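PDB 5XLL: Serine/threonine-protein kinase PknI from Mycobacterium tuberculosis, which phosphorylates proteins on serine and threonine as a membrane-bound kinase, slows mycobacterial growth inside the infected host, and probably works as a dimer through its extracellular sensor domain. Local coordinates for residues V86-V91 with Q100-L105. Numbering follows the deposited sequence.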
ATOM      1  N   VAL B  86      -4.199   3.670  14.960  1.00 66.92           N
ATOM      2  CA  VAL B  86      -3.436   3.461  16.181  1.00 68.64           C
ATOM      3  C   VAL B  86      -2.687   4.737  16.552  1.00 73.68           C
ATOM      4  O   VAL B  86      -2.017   5.354  15.708  1.00 68.90           O
ATOM      5  CB  VAL B  86      -2.409   2.325  15.997  1.00 66.41           C
ATOM      6  CG1 VAL B  86      -1.722   2.014  17.305  1.00 66.40           C
ATOM      7  CG2 VAL B  86      -3.079   1.087  15.429  1.00 65.54           C
ATOM      8  N   GLN B  87      -2.818   5.145  17.809  1.00 78.29           N
ATOM      9  CA  GLN B  87      -1.985   6.212  18.339  1.00 78.63           C
ATOM     10  C   GLN B  87      -0.637   5.608  18.688  1.00 82.74           C
ATOM     11  O   GLN B  87      -0.560   4.460  19.145  1.00 81.08           O
ATOM     12  CB  GLN B  87      -2.621   6.854  19.576  1.00 84.91           C
ATOM     13  CG  GLN B  87      -3.697   7.880  19.246  1.00 84.14           C
ATOM     14  CD  GLN B  87      -3.126   9.126  18.584  1.00 82.93           C
ATOM     15  OE1 GLN B  87      -2.076   9.632  18.993  1.00 82.72           O
ATOM     16  NE2 GLN B  87      -3.819   9.628  17.560  1.00 77.56           N
ATOM     17  N   PHE B  88       0.421   6.382  18.455  1.00104.63           N
ATOM     18  CA  PHE B  88       1.788   5.913  18.656  1.00101.92           C
ATOM     19  C   PHE B  88       2.556   6.997  19.374  1.00101.55           C
ATOM     20  O   PHE B  88       2.622   8.140  18.897  1.00 99.45           O
ATOM     21  CB  PHE B  88       2.463   5.656  17.308  1.00 98.43           C
ATOM     22  CG  PHE B  88       3.219   4.362  17.237  1.00105.47           C
ATOM     23  CD1 PHE B  88       3.241   3.489  18.321  1.00111.78           C
ATOM     24  CD2 PHE B  88       3.910   4.011  16.077  1.00106.52           C
ATOM     25  CE1 PHE B  88       3.937   2.284  18.251  1.00118.36           C
ATOM     26  CE2 PHE B  88       4.606   2.809  15.991  1.00111.63           C
ATOM     27  CZ  PHE B  88       4.622   1.942  17.084  1.00117.15           C
ATOM     28  N   PRO B  89       3.146   6.659  20.520  1.00 85.14           N
ATOM     29  CA  PRO B  89       4.008   7.668  21.136  1.00 86.55           C
ATOM     30  C   PRO B  89       5.238   7.893  20.253  1.00 78.51           C
ATOM     31  O   PRO B  89       5.540   7.060  19.374  1.00 71.24           O
ATOM     32  CB  PRO B  89       4.389   7.032  22.480  1.00 86.94           C
ATOM     33  CG  PRO B  89       4.309   5.553  22.230  1.00 88.26           C
ATOM     34  CD  PRO B  89       3.164   5.379  21.253  1.00 91.98           C
ATOM     35  N   CYS B  90       5.911   9.021  20.481  1.00 66.68           N
ATOM     36  CA  CYS B  90       7.049   9.443  19.668  1.00 66.00           C
ATOM     37  C   CYS B  90       7.732  10.653  20.290  1.00 67.76           C
ATOM     38  O   CYS B  90       7.179  11.308  21.185  1.00 69.30           O
ATOM     39  CB  CYS B  90       6.582   9.802  18.254  1.00 60.18           C
ATOM     40  SG  CYS B  90       5.219  11.006  18.202  1.00 58.77           S
ATOM     41  N   VAL B  91       8.933  10.949  19.806  1.00 60.67           N
ATOM     42  CA  VAL B  91       9.651  12.147  20.214  1.00 61.41           C
ATOM     43  C   VAL B  91       9.857  13.040  18.994  1.00 58.20           C
ATOM     44  O   VAL B  91      10.323  12.573  17.951  1.00 57.97           O
ATOM     45  CB  VAL B  91      11.000  11.785  20.892  1.00 65.80           C
ATOM     46  CG1 VAL B  91      11.909  13.000  21.008  1.00 57.03           C
ATOM     47  CG2 VAL B  91      10.746  11.173  22.278  1.00 69.00           C
ATOM     48  N   GLN B 100       1.582  10.325  17.912  1.00 62.71           N
ATOM     49  CA  GLN B 100       1.149  10.633  16.557  1.00 55.28           C
ATOM     50  C   GLN B 100       0.123   9.621  16.082  1.00 57.73           C
ATOM     51  O   GLN B 100       0.160   8.454  16.471  1.00 60.32           O
ATOM     52  CB  GLN B 100       2.344  10.679  15.592  1.00 49.11           C
ATOM     53  CG  GLN B 100       3.161   9.375  15.522  1.00 52.28           C
ATOM     54  CD  GLN B 100       4.508   9.557  14.826  1.00 49.30           C
ATOM     55  OE1 GLN B 100       4.806  10.632  14.308  1.00 46.20           O
ATOM     56  NE2 GLN B 100       5.328   8.509  14.829  1.00 40.68           N
ATOM     57  N   ALA B 101      -0.799  10.082  15.241  1.00 65.27           N
ATOM     58  CA  ALA B 101      -1.860   9.236  14.715  1.00 66.73           C
ATOM     59  C   ALA B 101      -1.311   8.401  13.572  1.00 57.45           C
ATOM     60  O   ALA B 101      -0.768   8.952  12.606  1.00 49.10           O
ATOM     61  CB  ALA B 101      -3.033  10.085  14.224  1.00 63.02           C
ATOM     62  N   THR B 102      -1.470   7.082  13.688  1.00 52.04           N
ATOM     63  CA  THR B 102      -1.010   6.142  12.669  1.00 48.76           C
ATOM     64  C   THR B 102      -2.111   5.219  12.163  1.00 46.08           C
ATOM     65  O   THR B 102      -3.027   4.862  12.898  1.00 52.94           O
ATOM     66  CB  THR B 102       0.148   5.250  13.184  1.00 47.82           C
ATOM     67  OG1 THR B 102      -0.344   4.335  14.176  1.00 53.00           O
ATOM     68  CG2 THR B 102       1.241   6.099  13.778  1.00 48.14           C
ATOM     69  N   THR B 103      -2.013   4.826  10.901  1.00 55.29           N
ATOM     70  CA  THR B 103      -2.860   3.772  10.371  1.00 55.70           C
ATOM     71  C   THR B 103      -1.967   2.542  10.136  1.00 58.30           C
ATOM     72  O   THR B 103      -0.865   2.681   9.581  1.00 49.42           O
ATOM     73  CB  THR B 103      -3.541   4.240   9.079  1.00 54.92           C
ATOM     74  OG1 THR B 103      -4.792   4.865   9.408  1.00 67.26           O
ATOM     75  CG2 THR B 103      -3.791   3.090   8.139  1.00 59.12           C
ATOM     76  N   GLN B 104      -2.408   1.364  10.597  1.00 60.19           N
ATOM     77  CA  GLN B 104      -1.656   0.116  10.382  1.00 55.52           C
ATOM     78  C   GLN B 104      -2.483  -0.992   9.770  1.00 53.89           C
ATOM     79  O   GLN B 104      -3.618  -1.215  10.177  1.00 57.62           O
ATOM     80  CB  GLN B 104      -1.096  -0.417  11.694  1.00 55.49           C
ATOM     81  CG  GLN B 104      -0.352   0.604  12.504  1.00 59.72           C
ATOM     82  CD  GLN B 104       0.154   0.019  13.802  1.00 65.24           C
ATOM     83  OE1 GLN B 104      -0.060  -1.170  14.083  1.00 67.19           O
ATOM     84  NE2 GLN B 104       0.833   0.847  14.605  1.00 64.40           N
ATOM     85  N   LEU B 105      -1.895  -1.709   8.819  1.00 49.18           N
ATOM     86  CA  LEU B 105      -2.501  -2.926   8.288  1.00 47.04           C
ATOM     87  C   LEU B 105      -1.430  -3.955   7.953  1.00 48.95           C
ATOM     88  O   LEU B 105      -0.226  -3.653   8.004  1.00 44.98           O
ATOM     89  CB  LEU B 105      -3.336  -2.635   7.047  1.00 54.15           C
ATOM     90  CG  LEU B 105      -2.688  -1.881   5.877  1.00 54.13           C
ATOM     91  CD1 LEU B 105      -1.649  -2.707   5.121  1.00 51.69           C
ATOM     92  CD2 LEU B 105      -3.782  -1.382   4.912  1.00 57.30           C
TER
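V86 and F88 pair with T102 and Q100 through four backbone hydrogen bonds, the ladder of an antiparallel β hairpin in the extracellular sensor domain of PknI. In the V86–T102 pair, V86 N lies 2.7 Å from T102 O, and T102 N returns a bond to V86 O; in the F88–Q100 pair, Q100 N lies 2.6 Å from F88 O. Between them Q87 and A101 form a non-hydrogen-bonded pair. T102 OG1 also approaches V86 O, but so closely that this bond is doubtful in its details.

Packing on the face that carries V86, F88, Q100 and T102 brings F88 CB 3.8 Å from T102 CG2. The extended Q104 side chain crosses V86 at about a right angle, its amide meeting a methyl: Q104 CD lies 3.8 Å from V86 CG2. On the opposite face of the sheet, Q87 bends at chi2 to bring NE2 within 3.5 Å of A101 CB, while its OE1 is hydrogen-bonded to T99 OG1.

Toward the hairpin turn, C90 SG lies 3.7 Å from Q100 CD. C90 is disulfide-bonded to C129, and Q100 NE2 is hydrogen-bonded to Q131, so covalent and polar links tie this end of the hairpin to the segment following strand 116-124.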